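Local coordinates for hydratase ChsH2 (Mycobacterium tuberculosis SUMu008, PDB 4W78), which probably catalyses, together with its partner ChsH1, the hydration of an enoyl-CoA intermediate in cholesterol breakdown, as a member of the MaoC-like hydratase family, at residues G15-I20 with W84-T89; L25-F30 with N51-T56; D32-R37 with D47-I52. All blocks are in the same frame, centred on the assembly; numbering follows the deposited sequence.

Contact 1 of 3, residues G15-I20 with W84-T89; sequences GDPTFI and WYAYDT
Gly15 is clasped by the type II beta turn Tyr85 to Asp88 at the point where strand 7-14 of the hot-dog fold hands over to helix 17-26. Its backbone is used on both sides of the residue: Gly15 N donates to Asp88 O (2.9 Å), and Gly15 O accepts from Tyr87 N at 2.7 Å. Asp88 O has a second donor in the indole nitrogen Trp84 NE1, 3.0 Å away and well above the carbonyl plane, so that one oxygen ties the glycine, the turn and the tryptophan together.

The Trp84 side chain can be followed outward from its CB, which already heads for the helix segment. With CG anti to the backbone N (chi1 -175°), the indole extends alongside Gly15. NE1 comes first, 3.6 Å from Gly15 CA, where the bare alpha carbon lets the ring draw in; CE2 lies next to the same carbon. CZ2 lies near both Gly15 N and Phe19 CE2, and the tip, CH2, ends 3.7 Å from Phe19 CE2. The ring planes of Phe19 and Trp84 meet obliquely at 38°, and Leu58 of helix 52-67 touches both.

Asp16 is the N-cap of helix 17-26, its OD1 accepting from Phe19 N at 2.9 Å. One helical turn further along the same side, Ile20 packs onto the turn: its CD1 lies 3.4 Å from Ala86 N and also meets Ala86 CB. At the other margin Pro17 and Tyr87 cross at about a right angle. Here Pro17 CD lies 3.6 Å from Tyr87 CE1, while the Tyr87 OH beyond it is hydrogen-bonded to Asp38 OD2 of the second subunit, another copy of this protein.

Contact 2 of 3, residues L25-F30 with N51-T56; sequences LATRDF and NILTDT. With CD (cadmium ion), chain B.
Asn51 reaches across to Thr27 and Asp29 with a single amide nitrogen, which serves both. ND2 donates to Thr27 OG1 at 2.9 Å and to Asp29 OD2 at 2.8 Å, the latter nearly straight at 169°; both acceptors lie close to the amide plane. The other end of the amide is held as well: Asn51 OD1 takes the hydroxyl of Thr54 at 2.6 Å, in the carbonyl plane, and the backbone Thr54 N from above that plane, which makes Asn51 the N-cap of helix 52-67. With CG set between the backbone N and the carbonyl carbon (chi1 76°), the amide can cap its own helix and bond across the contact at once, and four bonds fix its rotation.

The close packing is between Thr27 and the first turn of helix 52-67. Thr27 CB sits 3.7 Å from Leu53 CB, and Thr27 CG2 rests against both Leu53 CB and Thr54 OG1. Thr27 OG1 is further anchored by a hydrogen bond to Ala24 O, near the Schellman motif at Arg28 that ends helix 17-26.

Toward Asp29 the apolar contact thins out and water enters: Leu53 CD1 stays 4.2 Å from Asp29 OD2, and the same oxygen binds a cadmium ion at 2.3 Å, whose shell holds two waters, water 2 at a longer 2.6 Å. Asn51 meets OD2 on its anti side and so acts as a second-shell residue that positions the metal ligand. Asp29 and His34, which both bind the cadmium, have the Asp-x4-His spacing of the MaoC-like hydratase motif, consistent with an active-site loop.

Contact 3 of 3, residues D32-R37 with D47-I52; sequences DVHHDR and DIFVNI. With CD (cadmium ion), chain B.
Arg37 and Asp47 supply the charged part of the contact, a side-on salt bridge. Arg37 NE meets Asp47 OD1 at 2.9 Å and almost straight (176°), while NH2 reaches OD2 on its syn side. Asp47 OD1 also accepts from its neighbour Ile48 N, arriving from the opposite face of the carboxylate, and Arg37 NH2 has a further partner in Asp38 of the second subunit.

Among the neutral hydrogen bonds, His34 ND1 donates to Phe49 O at 2.8 Å, close to the imidazole plane. This fixes the ring rotation and leaves NE2 directed at the cadmium ion, 2.4 Å away. The bond from Phe49 N to Val33 O is weak, at 3.5 Å.

Ring contacts enclose the same imidazole. Val33 CG2 lies over the centre of one face and Asn51 CB over the other, a CH-pi contact 3.4 Å from the centroid. The His34 edge is turned toward the Phe49 face, with the planes at 86°.

Van der Waals packing adds Val33 CG2 on Phe49 CZ (3.5 Å) and a methyl, Ile48 CG2, against the backbone at Asp36 N and Arg37 N.

These two loops flank helix 37-42. Ile48 and Val50 lean on Ile20 of helix 17-26, and Ile52, opening helix 52-67, packs against strand 72-80.

Contacts 2 and 3, with centres about 10 Å apart, share Asn51 and contribute to one cadmium site: contact 2 brings Asp29 OD2 and contact 3 brings His34 NE2, 3.4 Å from each other, with both waters common to the two. Contact 1 lies farther from the metal; its centre is about 9 Å from that of contact 3 and about 13 Å from that of contact 2. It borders 47-52 through two probable backbone hydrogen bonds, Val50 N to Trp84 O at 3.0 Å and Ala86 N to Ile48 O at 3.2 Å. Although the side chain of Ile20 remains about 10 Å from the cadmium, contact 1 thus abuts the loop carrying Asn51. All three also touch the second subunit.

Contact 1 of 3, residues G15-I20 with W84-T89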
loop_
_atom_site.group_PDB
_atom_site.type_symbol
_atom_site.label_atom_id
_atom_site.label_comp_id
_atom_site.label_asym_id
_atom_site.label_seq_id
_atom_site.Cartn_x
_atom_site.Cartn_y
_atom_site.Cartn_z
ATOM N N GLY F 15 11.276 -10.761 9.416
ATOM C CA GLY F 15 10.111 -10.776 8.551
ATOM C C GLY F 15 8.804 -10.800 9.314
ATOM O O GLY F 15 8.076 -11.791 9.275
ATOM N N ASP F 16 8.499 -9.719 10.022
ATOM C CA ASP F 16 7.200 -9.661 10.672
ATOM C C ASP F 16 6.118 -9.414 9.619
ATOM O O ASP F 16 6.422 -9.055 8.475
ATOM C CB ASP F 16 7.174 -8.691 11.869
ATOM C CG ASP F 16 7.316 -7.232 11.491
ATOM O OD1 ASP F 16 7.245 -6.869 10.304
ATOM O OD2 ASP F 16 7.469 -6.426 12.438
ATOM N N PRO F 17 4.854 -9.657 9.971
ATOM C CA PRO F 17 3.821 -9.509 8.938
ATOM C C PRO F 17 3.783 -8.116 8.317
ATOM O O PRO F 17 3.551 -8.014 7.110
ATOM C CB PRO F 17 2.529 -9.827 9.701
ATOM C CG PRO F 17 2.970 -10.777 10.760
ATOM C CD PRO F 17 4.323 -10.293 11.191
ATOM N N THR F 18 4.032 -7.065 9.097
ATOM C CA THR F 18 4.059 -5.725 8.504
ATOM C C THR F 18 5.104 -5.603 7.387
ATOM O O THR F 18 4.826 -5.026 6.336
ATOM C CB THR F 18 4.273 -4.646 9.574
ATOM O OG1 THR F 18 3.166 -4.686 10.484
ATOM C CG2 THR F 18 4.351 -3.279 8.945
ATOM N N PHE F 19 6.284 -6.170 7.611
ATOM C CA PHE F 19 7.318 -6.170 6.589
ATOM C C PHE F 19 6.856 -6.915 5.337
ATOM O O PHE F 19 6.955 -6.394 4.233
ATOM C CB PHE F 19 8.601 -6.776 7.156
ATOM C CG PHE F 19 9.711 -6.877 6.170
ATOM C CD1 PHE F 19 10.462 -5.759 5.851
ATOM C CD2 PHE F 19 10.006 -8.088 5.546
ATOM C CE1 PHE F 19 11.489 -5.829 4.931
ATOM C CE2 PHE F 19 11.044 -8.171 4.630
ATOM C CZ PHE F 19 11.783 -7.044 4.320
ATOM N N ILE F 20 6.330 -8.119 5.522
ATOM C CA ILE F 20 5.947 -8.953 4.389
ATOM C C ILE F 20 4.819 -8.306 3.596
ATOM O O ILE F 20 4.870 -8.241 2.364
ATOM C CB ILE F 20 5.540 -10.348 4.877
ATOM C CG1 ILE F 20 6.732 -11.011 5.567
ATOM C CG2 ILE F 20 5.005 -11.191 3.701
ATOM C CD1 ILE F 20 6.506 -12.474 5.967
ATOM N N TRP F 84 10.497 -17.504 2.919
ATOM C CA TRP F 84 10.670 -16.574 4.021
ATOM C C TRP F 84 9.281 -16.297 4.596
ATOM O O TRP F 84 8.528 -15.458 4.082
ATOM C CB TRP F 84 11.357 -15.289 3.548
ATOM C CG TRP F 84 11.678 -14.319 4.641
ATOM C CD1 TRP F 84 11.354 -14.411 5.981
ATOM C CD2 TRP F 84 12.408 -13.112 4.492
ATOM N NE1 TRP F 84 11.837 -13.315 6.658
ATOM C CE2 TRP F 84 12.490 -12.503 5.762
ATOM C CE3 TRP F 84 13.020 -12.491 3.403
ATOM C CZ2 TRP F 84 13.158 -11.296 5.969
ATOM C CZ3 TRP F 84 13.677 -11.291 3.610
ATOM C CH2 TRP F 84 13.738 -10.706 4.882
ATOM N N TYR F 85 8.949 -17.053 5.638
ATOM C CA TYR F 85 7.657 -16.967 6.289
ATOM C C TYR F 85 7.635 -15.896 7.362
ATOM O O TYR F 85 8.675 -15.509 7.890
ATOM C CB TYR F 85 7.329 -18.305 6.940
ATOM C CG TYR F 85 6.946 -19.411 5.991
ATOM C CD1 TYR F 85 5.921 -19.234 5.061
ATOM C CD2 TYR F 85 7.589 -20.637 6.034
ATOM C CE1 TYR F 85 5.551 -20.255 4.204
ATOM C CE2 TYR F 85 7.234 -21.657 5.180
ATOM C CZ TYR F 85 6.213 -21.465 4.267
ATOM O OH TYR F 85 5.854 -22.500 3.429
ATOM N N ALA F 86 6.432 -15.429 7.693
ATOM C CA ALA F 86 6.269 -14.507 8.812
ATOM C C ALA F 86 7.001 -15.036 10.042
ATOM O O ALA F 86 6.941 -16.236 10.354
ATOM C CB ALA F 86 4.784 -14.275 9.125
ATOM N N TYR F 87 7.712 -14.115 10.695
ATOM C CA TYR F 87 8.478 -14.334 11.929
ATOM C C TYR F 87 9.844 -14.974 11.749
ATOM O O TYR F 87 10.596 -15.108 12.720
ATOM C CB TYR F 87 7.667 -15.067 13.002
ATOM C CG TYR F 87 6.327 -14.425 13.235
ATOM C CD1 TYR F 87 6.235 -13.130 13.721
ATOM C CD2 TYR F 87 5.156 -15.112 12.952
ATOM C CE1 TYR F 87 5.002 -12.535 13.936
ATOM C CE2 TYR F 87 3.917 -14.530 13.155
ATOM C CZ TYR F 87 3.846 -13.240 13.640
ATOM O OH TYR F 87 2.620 -12.659 13.854
ATOM N N ASP F 88 10.171 -15.367 10.521
ATOM C CA ASP F 88 11.523 -15.815 10.227
ATOM C C ASP F 88 12.419 -14.594 10.129
ATOM O O ASP F 88 11.999 -13.524 9.673
ATOM C CB ASP F 88 11.623 -16.517 8.871
ATOM C CG ASP F 88 11.013 -17.907 8.852
ATOM O OD1 ASP F 88 10.778 -18.492 9.931
ATOM O OD2 ASP F 88 10.800 -18.425 7.720
ATOM N N THR F 89 13.668 -14.782 10.523
ATOM C CA THR F 89 14.684 -13.776 10.316
ATOM C C THR F 89 15.634 -14.281 9.248
ATOM O O THR F 89 16.151 -15.395 9.338
ATOM C CB THR F 89 15.468 -13.508 11.606
ATOM O OG1 THR F 89 14.583 -12.957 12.587
ATOM C CG2 THR F 89 16.604 -12.523 11.339
#

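Contact 2 of 3, residues L25-F30 with N51-T56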
loop_
_atom_site.group_PDB
_atom_site.type_symbol
_atom_site.label_atom_id
_atom_site.label_comp_id
_atom_site.label_asym_id
_atom_site.label_seq_id
_atom_site.Cartn_x
_atom_site.Cartn_y
_atom_site.Cartn_z
ATOM N N LEU F 25 2.908 -5.160 -1.137
ATOM C CA LEU F 25 2.023 -4.166 -1.750
ATOM C C LEU F 25 2.787 -2.995 -2.372
ATOM O O LEU F 25 2.330 -2.439 -3.370
ATOM C CB LEU F 25 0.912 -3.692 -0.801
ATOM C CG LEU F 25 -0.336 -4.576 -0.877
ATOM C CD1 LEU F 25 -0.085 -6.016 -0.444
ATOM C CD2 LEU F 25 -1.457 -3.947 -0.085
ATOM N N ALA F 26 3.944 -2.651 -1.807
ATOM C CA ALA F 26 4.767 -1.602 -2.409
ATOM C C ALA F 26 5.375 -2.073 -3.728
ATOM O O ALA F 26 5.786 -1.249 -4.552
ATOM C CB ALA F 26 5.876 -1.142 -1.446
ATOM N N THR F 27 5.472 -3.387 -3.932
ATOM C CA THR F 27 5.913 -3.892 -5.240
ATOM C C THR F 27 4.710 -4.145 -6.156
ATOM O O THR F 27 4.861 -4.690 -7.247
ATOM C CB THR F 27 6.768 -5.177 -5.149
ATOM O OG1 THR F 27 5.959 -6.257 -4.653
ATOM C CG2 THR F 27 7.956 -4.996 -4.224
ATOM N N ARG F 28 3.528 -3.738 -5.689
ATOM C CA ARG F 28 2.266 -3.875 -6.422
ATOM C C ARG F 28 1.897 -5.331 -6.755
ATOM O O ARG F 28 1.279 -5.635 -7.782
ATOM C CB ARG F 28 2.222 -2.976 -7.660
ATOM C CG ARG F 28 2.315 -1.496 -7.309
ATOM C CD ARG F 28 2.110 -0.623 -8.529
ATOM N NE ARG F 28 0.803 -0.812 -9.152
ATOM C CZ ARG F 28 0.629 -0.992 -10.456
ATOM N NH1 ARG F 28 1.686 -1.009 -11.261
ATOM N NH2 ARG F 28 -0.590 -1.153 -10.966
ATOM N N ASP F 29 2.281 -6.212 -5.832
ATOM C CA ASP F 29 1.966 -7.628 -5.887
ATOM C C ASP F 29 0.861 -7.899 -4.884
ATOM O O ASP F 29 1.098 -7.885 -3.666
ATOM C CB ASP F 29 3.222 -8.414 -5.520
ATOM C CG ASP F 29 3.048 -9.889 -5.644
ATOM O OD1 ASP F 29 1.897 -10.387 -5.681
ATOM O OD2 ASP F 29 4.089 -10.572 -5.699
ATOM N N PHE F 30 -0.345 -8.109 -5.411
ATOM C CA PHE F 30 -1.529 -8.311 -4.586
ATOM C C PHE F 30 -1.916 -9.774 -4.461
ATOM O O PHE F 30 -3.023 -10.098 -4.029
ATOM C CB PHE F 30 -2.695 -7.474 -5.121
ATOM C CG PHE F 30 -2.492 -6.002 -4.935
ATOM C CD1 PHE F 30 -1.815 -5.261 -5.884
ATOM C CD2 PHE F 30 -2.959 -5.363 -3.787
ATOM C CE1 PHE F 30 -1.596 -3.895 -5.694
ATOM C CE2 PHE F 30 -2.758 -4.014 -3.597
ATOM C CZ PHE F 30 -2.075 -3.281 -4.551
ATOM N N ASN F 51 7.542 -11.976 -1.196
ATOM C CA ASN F 51 7.445 -12.178 -2.651
ATOM C C ASN F 51 8.785 -11.972 -3.359
ATOM O O ASN F 51 9.750 -11.475 -2.762
ATOM C CB ASN F 51 6.345 -11.296 -3.277
ATOM C CG ASN F 51 6.749 -9.823 -3.406
ATOM O OD1 ASN F 51 7.616 -9.345 -2.692
ATOM N ND2 ASN F 51 6.130 -9.117 -4.343
ATOM N N ILE F 52 8.865 -12.355 -4.623
ATOM C CA ILE F 52 10.162 -12.360 -5.294
ATOM C C ILE F 52 10.611 -10.943 -5.671
ATOM O O ILE F 52 11.811 -10.684 -5.766
ATOM C CB ILE F 52 10.181 -13.349 -6.489
ATOM C CG1 ILE F 52 11.634 -13.662 -6.907
ATOM C CG2 ILE F 52 9.328 -12.833 -7.640
ATOM C CD1 ILE F 52 11.707 -14.871 -7.822
ATOM N N LEU F 53 9.672 -10.028 -5.875
ATOM C CA LEU F 53 10.045 -8.636 -6.189
ATOM C C LEU F 53 10.708 -8.008 -4.969
ATOM O O LEU F 53 11.584 -7.158 -5.102
ATOM C CB LEU F 53 8.843 -7.784 -6.640
ATOM C CG LEU F 53 8.232 -8.095 -8.025
ATOM C CD1 LEU F 53 7.413 -9.380 -7.999
ATOM C CD2 LEU F 53 7.354 -6.962 -8.539
ATOM N N THR F 54 10.282 -8.405 -3.778
ATOM C CA THR F 54 10.919 -7.925 -2.557
ATOM C C THR F 54 12.296 -8.572 -2.378
ATOM O O THR F 54 13.245 -7.893 -1.990
ATOM C CB THR F 54 10.023 -8.191 -1.333
ATOM O OG1 THR F 54 8.835 -7.396 -1.455
ATOM C CG2 THR F 54 10.745 -7.861 -0.036
ATOM N N ASP F 55 12.425 -9.868 -2.657
ATOM C CA ASP F 55 13.760 -10.489 -2.652
ATOM C C ASP F 55 14.748 -9.745 -3.562
ATOM O O ASP F 55 15.896 -9.484 -3.173
ATOM C CB ASP F 55 13.695 -11.960 -3.071
ATOM C CG ASP F 55 13.106 -12.849 -1.998
ATOM O OD1 ASP F 55 13.424 -12.636 -0.803
ATOM O OD2 ASP F 55 12.337 -13.773 -2.348
ATOM N N THR F 56 14.309 -9.414 -4.776
ATOM C CA THR F 56 15.165 -8.671 -5.702
ATOM C C THR F 56 15.546 -7.297 -5.112
ATOM O O THR F 56 16.720 -6.872 -5.167
ATOM C CB THR F 56 14.464 -8.476 -7.051
ATOM O OG1 THR F 56 14.074 -9.756 -7.575
ATOM C CG2 THR F 56 15.397 -7.791 -8.045
HETATM CD CD CD B . 3.669 -12.842 -5.838
HETATM O O HOH W 1 2.602 -14.890 -6.202
HETATM O O HOH W 2 2.984 -12.410 -8.290
#

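Contact 3 of 3, residues D32-R37 with D47-I52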
loop_
_atom_site.group_PDB
_atom_site.type_symbol
_atom_site.label_atom_id
_atom_site.label_comp_id
_atom_site.label_asym_id
_atom_site.label_seq_id
_atom_site.Cartn_x
_atom_site.Cartn_y
_atom_site.Cartn_z
ATOM N N ASP F 32 -2.700 -13.130 -3.045
ATOM C CA ASP F 32 -3.189 -13.361 -1.691
ATOM C C ASP F 32 -2.157 -13.960 -0.721
ATOM O O ASP F 32 -2.134 -13.609 0.458
ATOM C CB ASP F 32 -4.503 -14.161 -1.719
ATOM C CG ASP F 32 -4.444 -15.405 -2.604
ATOM O OD1 ASP F 32 -3.344 -15.915 -2.922
ATOM O OD2 ASP F 32 -5.544 -15.898 -2.966
ATOM N N VAL F 33 -1.281 -14.823 -1.225
ATOM C CA VAL F 33 -0.347 -15.547 -0.367
ATOM C C VAL F 33 0.652 -14.653 0.379
ATOM O O VAL F 33 1.291 -15.114 1.331
ATOM C CB VAL F 33 0.422 -16.624 -1.161
ATOM C CG1 VAL F 33 -0.526 -17.676 -1.712
ATOM C CG2 VAL F 33 1.248 -15.971 -2.283
ATOM N N HIS F 34 0.806 -13.391 -0.034
ATOM C CA HIS F 34 1.748 -12.524 0.671
ATOM C C HIS F 34 1.101 -11.690 1.773
ATOM O O HIS F 34 1.804 -11.002 2.519
ATOM C CB HIS F 34 2.479 -11.581 -0.302
ATOM C CG HIS F 34 3.033 -12.276 -1.501
ATOM N ND1 HIS F 34 3.940 -13.314 -1.417
ATOM C CD2 HIS F 34 2.776 -12.105 -2.816
ATOM C CE1 HIS F 34 4.215 -13.753 -2.631
ATOM N NE2 HIS F 34 3.513 -13.045 -3.492
ATOM N N HIS F 35 -0.227 -11.731 1.887
ATOM C CA HIS F 35 -0.893 -10.937 2.921
ATOM C C HIS F 35 -2.105 -11.621 3.556
ATOM O O HIS F 35 -2.653 -11.123 4.536
ATOM C CB HIS F 35 -1.321 -9.582 2.365
ATOM C CG HIS F 35 -2.352 -9.688 1.286
ATOM N ND1 HIS F 35 -2.025 -9.631 -0.051
ATOM C CD2 HIS F 35 -3.693 -9.877 1.343
ATOM C CE1 HIS F 35 -3.125 -9.776 -0.771
ATOM N NE2 HIS F 35 -4.149 -9.933 0.049
ATOM N N ASP F 36 -2.535 -12.751 3.002
ATOM C CA ASP F 36 -3.695 -13.464 3.511
ATOM C C ASP F 36 -3.212 -14.834 3.986
ATOM O O ASP F 36 -2.970 -15.729 3.181
ATOM C CB ASP F 36 -4.723 -13.606 2.373
ATOM C CG ASP F 36 -6.006 -14.314 2.791
ATOM O OD1 ASP F 36 -6.012 -15.059 3.793
ATOM O OD2 ASP F 36 -7.030 -14.140 2.084
ATOM N N ARG F 37 -3.076 -14.999 5.299
ATOM C CA ARG F 37 -2.589 -16.255 5.853
ATOM C C ARG F 37 -3.451 -17.443 5.421
ATOM O O ARG F 37 -2.939 -18.518 5.112
ATOM C CB ARG F 37 -2.526 -16.164 7.377
ATOM C CG ARG F 37 -2.378 -17.511 8.074
ATOM C CD ARG F 37 -2.337 -17.326 9.583
ATOM N NE ARG F 37 -1.076 -16.717 10.001
ATOM C CZ ARG F 37 -0.864 -16.162 11.193
ATOM N NH1 ARG F 37 -1.830 -16.088 12.095
ATOM N NH2 ARG F 37 0.325 -15.639 11.465
ATOM N N ASP F 47 2.548 -20.044 6.188
ATOM C CA ASP F 47 2.044 -18.722 6.540
ATOM C C ASP F 47 2.286 -17.839 5.329
ATOM O O ASP F 47 2.779 -18.311 4.303
ATOM C CB ASP F 47 2.828 -18.180 7.743
ATOM C CG ASP F 47 2.027 -17.182 8.583
ATOM O OD1 ASP F 47 1.052 -16.589 8.064
ATOM O OD2 ASP F 47 2.390 -16.993 9.768
ATOM N N ILE F 48 1.939 -16.559 5.440
ATOM C CA ILE F 48 2.311 -15.610 4.407
ATOM C C ILE F 48 3.833 -15.598 4.251
ATOM O O ILE F 48 4.572 -15.909 5.186
ATOM C CB ILE F 48 1.807 -14.193 4.714
ATOM C CG1 ILE F 48 2.410 -13.656 6.010
ATOM C CG2 ILE F 48 0.265 -14.198 4.781
ATOM C CD1 ILE F 48 2.118 -12.172 6.230
ATOM N N PHE F 49 4.282 -15.266 3.046
ATOM C CA PHE F 49 5.709 -15.300 2.749
ATOM C C PHE F 49 6.078 -14.166 1.811
ATOM O O PHE F 49 5.244 -13.653 1.056
ATOM C CB PHE F 49 6.148 -16.657 2.173
ATOM C CG PHE F 49 5.376 -17.097 0.959
ATOM C CD1 PHE F 49 5.774 -16.711 -0.321
ATOM C CD2 PHE F 49 4.274 -17.927 1.093
ATOM C CE1 PHE F 49 5.074 -17.136 -1.442
ATOM C CE2 PHE F 49 3.565 -18.349 -0.026
ATOM C CZ PHE F 49 3.968 -17.959 -1.291
ATOM N N VAL F 50 7.352 -13.798 1.887
ATOM C CA VAL F 50 7.899 -12.679 1.115
ATOM C C VAL F 50 7.876 -12.984 -0.381
ATOM O O VAL F 50 8.176 -14.110 -0.800
ATOM C CB VAL F 50 9.346 -12.412 1.586
ATOM C CG1 VAL F 50 10.050 -11.357 0.709
ATOM C CG2 VAL F 50 9.369 -11.971 3.038
ATOM N N ASN F 51 7.542 -11.976 -1.196
ATOM C CA ASN F 51 7.445 -12.178 -2.651
ATOM C C ASN F 51 8.785 -11.972 -3.359
ATOM O O ASN F 51 9.750 -11.475 -2.762
ATOM C CB ASN F 51 6.345 -11.296 -3.277
ATOM C CG ASN F 51 6.749 -9.823 -3.406
ATOM O OD1 ASN F 51 7.616 -9.345 -2.692
ATOM N ND2 ASN F 51 6.130 -9.117 -4.343
ATOM N N ILE F 52 8.865 -12.355 -4.623
ATOM C CA ILE F 52 10.162 -12.360 -5.294
ATOM C C ILE F 52 10.611 -10.943 -5.671
ATOM O O ILE F 52 11.811 -10.684 -5.766
ATOM C CB ILE F 52 10.181 -13.349 -6.489
ATOM C CG1 ILE F 52 11.634 -13.662 -6.907
ATOM C CG2 ILE F 52 9.328 -12.833 -7.640
ATOM C CD1 ILE F 52 11.707 -14.871 -7.822
HETATM CD CD CD B . 3.669 -12.842 -5.838
HETATM O O HOH W 1 2.602 -14.890 -6.202
HETATM O O HOH W 2 2.984 -12.410 -8.290
#